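Side-chain contacts in ABC transporter (Thermotoga maritima, PDB 1JI0), which probably hydrolyses ATP to drive the uptake of branched-chain amino acids across the membrane, as the ATP-binding subunit of an ABC transporter: residues A[25-30]-A[46-51]; A[7-12]-A[50-55]. One frame throughout, in Å; residues are numbered along the deposited sequence.

Contact 1: A[25-30]-A[46-51]; sequences IDLKVP and TTTLSA. With ATP (adenosine-5'-triphosphate), chain B.
Ile25 and Thr48 mark the nearest approach of strand 25-30 to the helix that runs through 46-51, with Ile25 CA 9.2 Å from Thr48 CA. That spacing leaves the contact to side chains. Ile25 and Leu27, alternate residues of the strand, both send their CB toward the helix, and Thr48 reaches back to meet each of them tip to tip. Ile25 CD1 lies 3.8 Å from Thr48 OG1, and Leu27 CD1 lies 4.0 Å from Thr48 CG2. Thr48 OG1 sits beside its own backbone N (chi1 -63°), which turns CG2 out to the strand. There OG1 hydrogen-bonds to Gly44 O, one turn back, so a buried hydroxyl is satisfied beside hydrocarbon.

The same helical turn holds ATP on another side. Thr46 N donates a nearly straight bond (163°) to ATP O2B, though the modelled 2.4 Å between them is doubtfully short. Thr47 OG1 bonds ATP O2A at 2.7 Å. Thr46 OG1 is hydrogen-bonded to Asp164, while its closeness to the gamma phosphate is doubtful. With an alanine in place of Thr46 the main-chain bond could remain, but the Asp164 carboxylate would probably lose its hydroxyl partner. Further along, Thr46 O takes bonds from both Ser50 N and Ser50 OG; the hydroxyl comes from above the carbonyl plane, at 3.0 Å from Thr46 O.

The chemistry divides by face. Three consecutive threonines follow Lys45 in the first turn of this P-loop helix: the first two bond ATP, Thr46 by its backbone N and Thr47 by its hydroxyl, and the third seats the helix on apolar strand residues.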
loop_
_atom_site.group_PDB
_atom_site.type_symbol
_atom_site.label_atom_id
_atom_site.label_comp_id
_atom_site.label_asym_id
_atom_site.label_seq_id
_atom_site.Cartn_x
_atom_site.Cartn_y
_atom_site.Cartn_z
ATOM N N ILE A 25 18.465 -1.988 1.220
ATOM C CA ILE A 25 17.727 -0.837 1.726
ATOM C C ILE A 25 17.215 -1.072 3.145
ATOM O O ILE A 25 17.047 -2.217 3.569
ATOM C CB ILE A 25 16.518 -0.513 0.825
ATOM C CG1 ILE A 25 15.572 -1.715 0.788
ATOM C CG2 ILE A 25 16.999 -0.138 -0.586
ATOM C CD1 ILE A 25 14.236 -1.409 0.182
ATOM N N ASP A 26 16.981 0.025 3.867
ATOM C CA ASP A 26 16.451 -0.021 5.234
ATOM C C ASP A 26 15.197 0.853 5.252
ATOM O O ASP A 26 15.193 1.933 4.668
ATOM C CB ASP A 26 17.458 0.554 6.233
ATOM C CG ASP A 26 18.788 -0.183 6.222
ATOM O OD1 ASP A 26 18.824 -1.381 6.576
ATOM O OD2 ASP A 26 19.801 0.450 5.853
ATOM N N LEU A 27 14.142 0.390 5.912
ATOM C CA LEU A 27 12.895 1.147 6.008
ATOM C C LEU A 27 12.191 0.800 7.300
ATOM O O LEU A 27 12.323 -0.311 7.798
ATOM C CB LEU A 27 11.907 0.770 4.904
ATOM C CG LEU A 27 12.212 0.674 3.420
ATOM C CD1 LEU A 27 11.068 -0.108 2.765
ATOM C CD2 LEU A 27 12.353 2.056 2.815
ATOM N N LYS A 28 11.414 1.745 7.820
ATOM C CA LYS A 28 10.627 1.514 9.024
ATOM C C LYS A 28 9.265 2.135 8.790
ATOM O O LYS A 28 9.166 3.221 8.221
ATOM C CB LYS A 28 11.287 2.151 10.248
ATOM C CG LYS A 28 12.559 1.453 10.681
ATOM C CD LYS A 28 13.043 1.984 12.020
ATOM C CE LYS A 28 14.390 1.393 12.388
ATOM N NZ LYS A 28 14.901 1.994 13.654
ATOM N N VAL A 29 8.214 1.432 9.187
ATOM C CA VAL A 29 6.854 1.948 9.039
ATOM C C VAL A 29 6.264 1.961 10.451
ATOM O O VAL A 29 5.839 0.924 10.959
ATOM C CB VAL A 29 6.001 1.037 8.121
ATOM C CG1 VAL A 29 4.650 1.680 7.867
ATOM C CG2 VAL A 29 6.740 0.793 6.791
ATOM N N PRO A 30 6.262 3.137 11.111
ATOM C CA PRO A 30 5.730 3.272 12.475
ATOM C C PRO A 30 4.221 3.081 12.553
ATOM O O PRO A 30 3.489 3.430 11.621
ATOM C CB PRO A 30 6.145 4.697 12.880
ATOM C CG PRO A 30 7.355 4.987 11.983
ATOM C CD PRO A 30 6.898 4.393 10.671
ATOM N N THR A 46 7.789 -1.959 -6.568
ATOM C CA THR A 46 6.931 -3.144 -6.515
ATOM C C THR A 46 7.714 -4.337 -5.977
ATOM O O THR A 46 7.171 -5.165 -5.252
ATOM C CB THR A 46 6.388 -3.514 -7.914
ATOM O OG1 THR A 46 5.465 -2.511 -8.342
ATOM C CG2 THR A 46 5.661 -4.860 -7.881
ATOM N N THR A 47 8.987 -4.417 -6.341
ATOM C CA THR A 47 9.832 -5.505 -5.879
ATOM C C THR A 47 9.922 -5.438 -4.355
ATOM O O THR A 47 9.837 -6.462 -3.681
ATOM C CB THR A 47 11.240 -5.415 -6.500
ATOM O OG1 THR A 47 11.136 -5.532 -7.924
ATOM C CG2 THR A 47 12.139 -6.543 -5.982
ATOM N N THR A 48 10.065 -4.231 -3.812
ATOM C CA THR A 48 10.148 -4.075 -2.365
ATOM C C THR A 48 8.902 -4.630 -1.693
ATOM O O THR A 48 9.006 -5.402 -0.739
ATOM C CB THR A 48 10.338 -2.598 -1.965
ATOM O OG1 THR A 48 11.582 -2.130 -2.496
ATOM C CG2 THR A 48 10.350 -2.442 -0.445
ATOM N N LEU A 49 7.729 -4.256 -2.199
ATOM C CA LEU A 49 6.472 -4.733 -1.630
ATOM C C LEU A 49 6.318 -6.238 -1.817
ATOM O O LEU A 49 5.773 -6.929 -0.948
ATOM C CB LEU A 49 5.272 -4.039 -2.281
ATOM C CG LEU A 49 5.096 -2.526 -2.151
ATOM C CD1 LEU A 49 3.765 -2.137 -2.767
ATOM C CD2 LEU A 49 5.123 -2.105 -0.695
ATOM N N SER A 50 6.776 -6.740 -2.963
ATOM C CA SER A 50 6.689 -8.166 -3.254
ATOM C C SER A 50 7.551 -8.946 -2.277
ATOM O O SER A 50 7.132 -9.982 -1.770
ATOM C CB SER A 50 7.140 -8.454 -4.688
ATOM O OG SER A 50 6.185 -7.968 -5.624
ATOM N N ALA A 51 8.757 -8.446 -2.018
ATOM C CA ALA A 51 9.660 -9.109 -1.089
ATOM C C ALA A 51 8.982 -9.170 0.277
ATOM O O ALA A 51 8.895 -10.234 0.895
ATOM C CB ALA A 51 10.971 -8.349 -1.005
HETATM P PG ATP B . 5.955 -0.698 -10.646
HETATM O O1G ATP B . 5.246 -0.023 -11.749
HETATM O O2G ATP B . 5.613 -0.206 -9.294
HETATM O O3G ATP B . 6.028 -2.193 -10.819
HETATM P PB ATP B . 8.751 -0.338 -9.806
HETATM O O1B ATP B . 9.640 0.860 -9.943
HETATM O O2B ATP B . 8.259 -0.685 -8.486
HETATM O O3B ATP B . 7.470 -0.154 -10.798
HETATM P PA ATP B . 9.930 -3.005 -10.155
HETATM O O1A ATP B . 8.734 -3.857 -10.078
HETATM O O2A ATP B . 10.911 -3.081 -9.042
HETATM O O3A ATP B . 9.499 -1.502 -10.495
HETATM O "O5'" ATP B . 10.652 -3.329 -11.503
HETATM C "C5'" ATP B . 11.837 -2.629 -11.894
HETATM C "C4'" ATP B . 13.050 -3.478 -11.773
HETATM O "O4'" ATP B . 12.922 -4.553 -12.747
HETATM C "C3'" ATP B . 14.308 -2.743 -12.164
HETATM O "O3'" ATP B . 15.324 -2.963 -11.166
HETATM C "C2'" ATP B . 14.658 -3.317 -13.506
HETATM O "O2'" ATP B . 16.052 -3.314 -13.798
HETATM C "C1'" ATP B . 14.201 -4.777 -13.342
HETATM N N9 ATP B . 14.030 -5.584 -14.609
HETATM C C8 ATP B . 13.054 -6.518 -14.893
HETATM N N7 ATP B . 13.143 -7.082 -16.066
HETATM C C5 ATP B . 14.268 -6.479 -16.611
HETATM C C6 ATP B . 14.931 -6.636 -17.868
HETATM N N6 ATP B . 14.480 -7.492 -18.769
HETATM N N1 ATP B . 16.040 -5.890 -18.128
HETATM C C2 ATP B . 16.484 -5.028 -17.204
HETATM N N3 ATP B . 15.959 -4.782 -15.984
HETATM C C4 ATP B . 14.826 -5.559 -15.744
#

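Contact 2: A[7-12]-A[50-55]; sequences LEVQSL and SAIAGL
Leu7 and Ile52 make the tightest touch between strand 5-16 and the end of helix 45-52. Ile52 can be followed outward from CB, where the side chain splits. The CG2 branch stands anti to the backbone N and faces the fork of Leu7, with Ile52 CG2 4.1 Å from both Leu7 CD1 and Leu7 CD2. The other branch starts at CG1, which passes 4.3 Å from Val9 CG2. It ends at CD1, extended by chi2 of 168°. Here Ile52 CD1 packs 3.6 Å from Leu7 CD2, and the same methyl lies 4.2 Å from Val9 CG2. Leu7 and Ile52 cross obliquely, and both branches of the isoleucine touch the leucine. Ile63 of strand 60-65 and Leu193 of strand 192-196 also touch both Leu7 and Ile52.

A second, lighter touch lies one residue back on the helix. Leu12 CD2 comes within 4.2 Å of Ala51 CB. Between Val9 and Leu12 the strand turns a corner at Ser11. Ser11 and Leu12 both face Ile25, a G1 beta bulge, and Leu12 again points its CB at the helix. On the outer face, Gln10 NE2 bonds Glu8 OE2 from above the carboxylate plane.

Past Ile52 the helix stops in a Schellman motif. Gly54, with phi of 73°, donates its N-H to Ala51 O, and Leu55 N bonds Ser50 O. This packing of the antiparallel beta sheet on the far end of the P-loop helix belongs to the ABC ATPase fold, in which that sheet lies beside the nucleotide-binding core.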
loop_
_atom_site.group_PDB
_atom_site.type_symbol
_atom_site.label_atom_id
_atom_site.label_comp_id
_atom_site.label_asym_id
_atom_site.label_seq_id
_atom_site.Cartn_x
_atom_site.Cartn_y
_atom_site.Cartn_z
ATOM N N LEU A 7 6.561 -2.468 10.718
ATOM C CA LEU A 7 7.367 -3.135 9.711
ATOM C C LEU A 7 8.739 -2.505 9.617
ATOM O O LEU A 7 8.865 -1.281 9.501
ATOM C CB LEU A 7 6.696 -3.057 8.338
ATOM C CG LEU A 7 7.447 -3.828 7.244
ATOM C CD1 LEU A 7 7.098 -5.318 7.338
ATOM C CD2 LEU A 7 7.060 -3.280 5.882
ATOM N N GLU A 8 9.766 -3.341 9.691
ATOM C CA GLU A 8 11.132 -2.860 9.561
ATOM C C GLU A 8 11.879 -3.730 8.561
ATOM O O GLU A 8 11.889 -4.958 8.669
ATOM C CB GLU A 8 11.872 -2.880 10.900
ATOM C CG GLU A 8 13.276 -2.287 10.788
ATOM C CD GLU A 8 14.047 -2.304 12.092
ATOM O OE1 GLU A 8 13.523 -2.841 13.091
ATOM O OE2 GLU A 8 15.183 -1.782 12.115
ATOM N N VAL A 9 12.486 -3.088 7.573
ATOM C CA VAL A 9 13.257 -3.793 6.558
ATOM C C VAL A 9 14.706 -3.455 6.861
ATOM O O VAL A 9 15.043 -2.286 7.008
ATOM C CB VAL A 9 12.889 -3.298 5.123
ATOM C CG1 VAL A 9 13.780 -3.970 4.084
ATOM C CG2 VAL A 9 11.427 -3.603 4.825
ATOM N N GLN A 10 15.560 -4.469 6.989
ATOM C CA GLN A 10 16.969 -4.220 7.279
ATOM C C GLN A 10 17.869 -4.730 6.160
ATOM O O GLN A 10 17.788 -5.897 5.781
ATOM C CB GLN A 10 17.381 -4.898 8.591
ATOM C CG GLN A 10 16.457 -4.627 9.765
ATOM C CD GLN A 10 16.972 -5.233 11.057
ATOM O OE1 GLN A 10 17.500 -6.350 11.069
ATOM N NE2 GLN A 10 16.813 -4.504 12.156
ATOM N N SER A 11 18.721 -3.848 5.642
ATOM C CA SER A 11 19.667 -4.179 4.576
ATOM C C SER A 11 19.123 -5.216 3.597
ATOM O O SER A 11 19.768 -6.232 3.336
ATOM C CB SER A 11 20.975 -4.691 5.189
ATOM O OG SER A 11 21.511 -3.745 6.105
ATOM N N LEU A 12 17.934 -4.951 3.063
ATOM C CA LEU A 12 17.279 -5.855 2.130
ATOM C C LEU A 12 17.945 -5.877 0.763
ATOM O O LEU A 12 18.247 -4.832 0.190
ATOM C CB LEU A 12 15.808 -5.465 1.961
ATOM C CG LEU A 12 15.011 -6.180 0.860
ATOM C CD1 LEU A 12 14.939 -7.667 1.150
ATOM C CD2 LEU A 12 13.613 -5.587 0.759
ATOM N N SER A 50 6.776 -6.740 -2.963
ATOM C CA SER A 50 6.689 -8.166 -3.254
ATOM C C SER A 50 7.551 -8.946 -2.277
ATOM O O SER A 50 7.132 -9.982 -1.770
ATOM C CB SER A 50 7.140 -8.454 -4.688
ATOM O OG SER A 50 6.185 -7.968 -5.624
ATOM N N ALA A 51 8.757 -8.446 -2.018
ATOM C CA ALA A 51 9.660 -9.109 -1.089
ATOM C C ALA A 51 8.982 -9.170 0.277
ATOM O O ALA A 51 8.895 -10.234 0.895
ATOM C CB ALA A 51 10.971 -8.349 -1.005
ATOM N N ILE A 52 8.478 -8.028 0.737
ATOM C CA ILE A 52 7.805 -7.963 2.029
ATOM C C ILE A 52 6.668 -8.975 2.107
ATOM O O ILE A 52 6.484 -9.631 3.136
ATOM C CB ILE A 52 7.238 -6.542 2.298
ATOM C CG1 ILE A 52 8.389 -5.545 2.489
ATOM C CG2 ILE A 52 6.349 -6.563 3.531
ATOM C CD1 ILE A 52 7.954 -4.078 2.472
ATOM N N ALA A 53 5.910 -9.105 1.017
ATOM C CA ALA A 53 4.778 -10.034 0.960
ATOM C C ALA A 53 5.223 -11.472 0.680
ATOM O O ALA A 53 4.398 -12.388 0.634
ATOM C CB ALA A 53 3.787 -9.584 -0.110
ATOM N N GLY A 54 6.523 -11.659 0.484
ATOM C CA GLY A 54 7.055 -12.984 0.211
ATOM C C GLY A 54 6.740 -13.511 -1.180
ATOM O O GLY A 54 6.610 -14.722 -1.374
ATOM N N LEU A 55 6.620 -12.612 -2.151
ATOM C CA LEU A 55 6.316 -13.003 -3.523
ATOM C C LEU A 55 7.596 -13.132 -4.335
ATOM O O LEU A 55 7.601 -13.698 -5.424
ATOM C CB LEU A 55 5.381 -11.979 -4.166
ATOM C CG LEU A 55 4.063 -11.773 -3.418
ATOM C CD1 LEU A 55 3.210 -10.744 -4.138
ATOM C CD2 LEU A 55 3.335 -13.093 -3.312
#

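Both contacts are buried and both use helix 45-52, sharing Ser50 and Ala51. Their other halves, strands 25-30 and 5-16, are antiparallel neighbours in one sheet, joined by backbone bonds such as that of Val9 with Leu27. The sheet thus meets the helix at two levels. Contact 1 is made nearer its phosphate-binding start, just past the two threonines that bind ATP, by Thr48 alone. Contact 2 lies toward its C-terminal end, where the touching atoms are all hydrocarbon and the buried surface is about twice as large. Asp26 of contact 1 also bonds Ser11 N at the corner in contact 2, linking the strands on the sheet's exposed side.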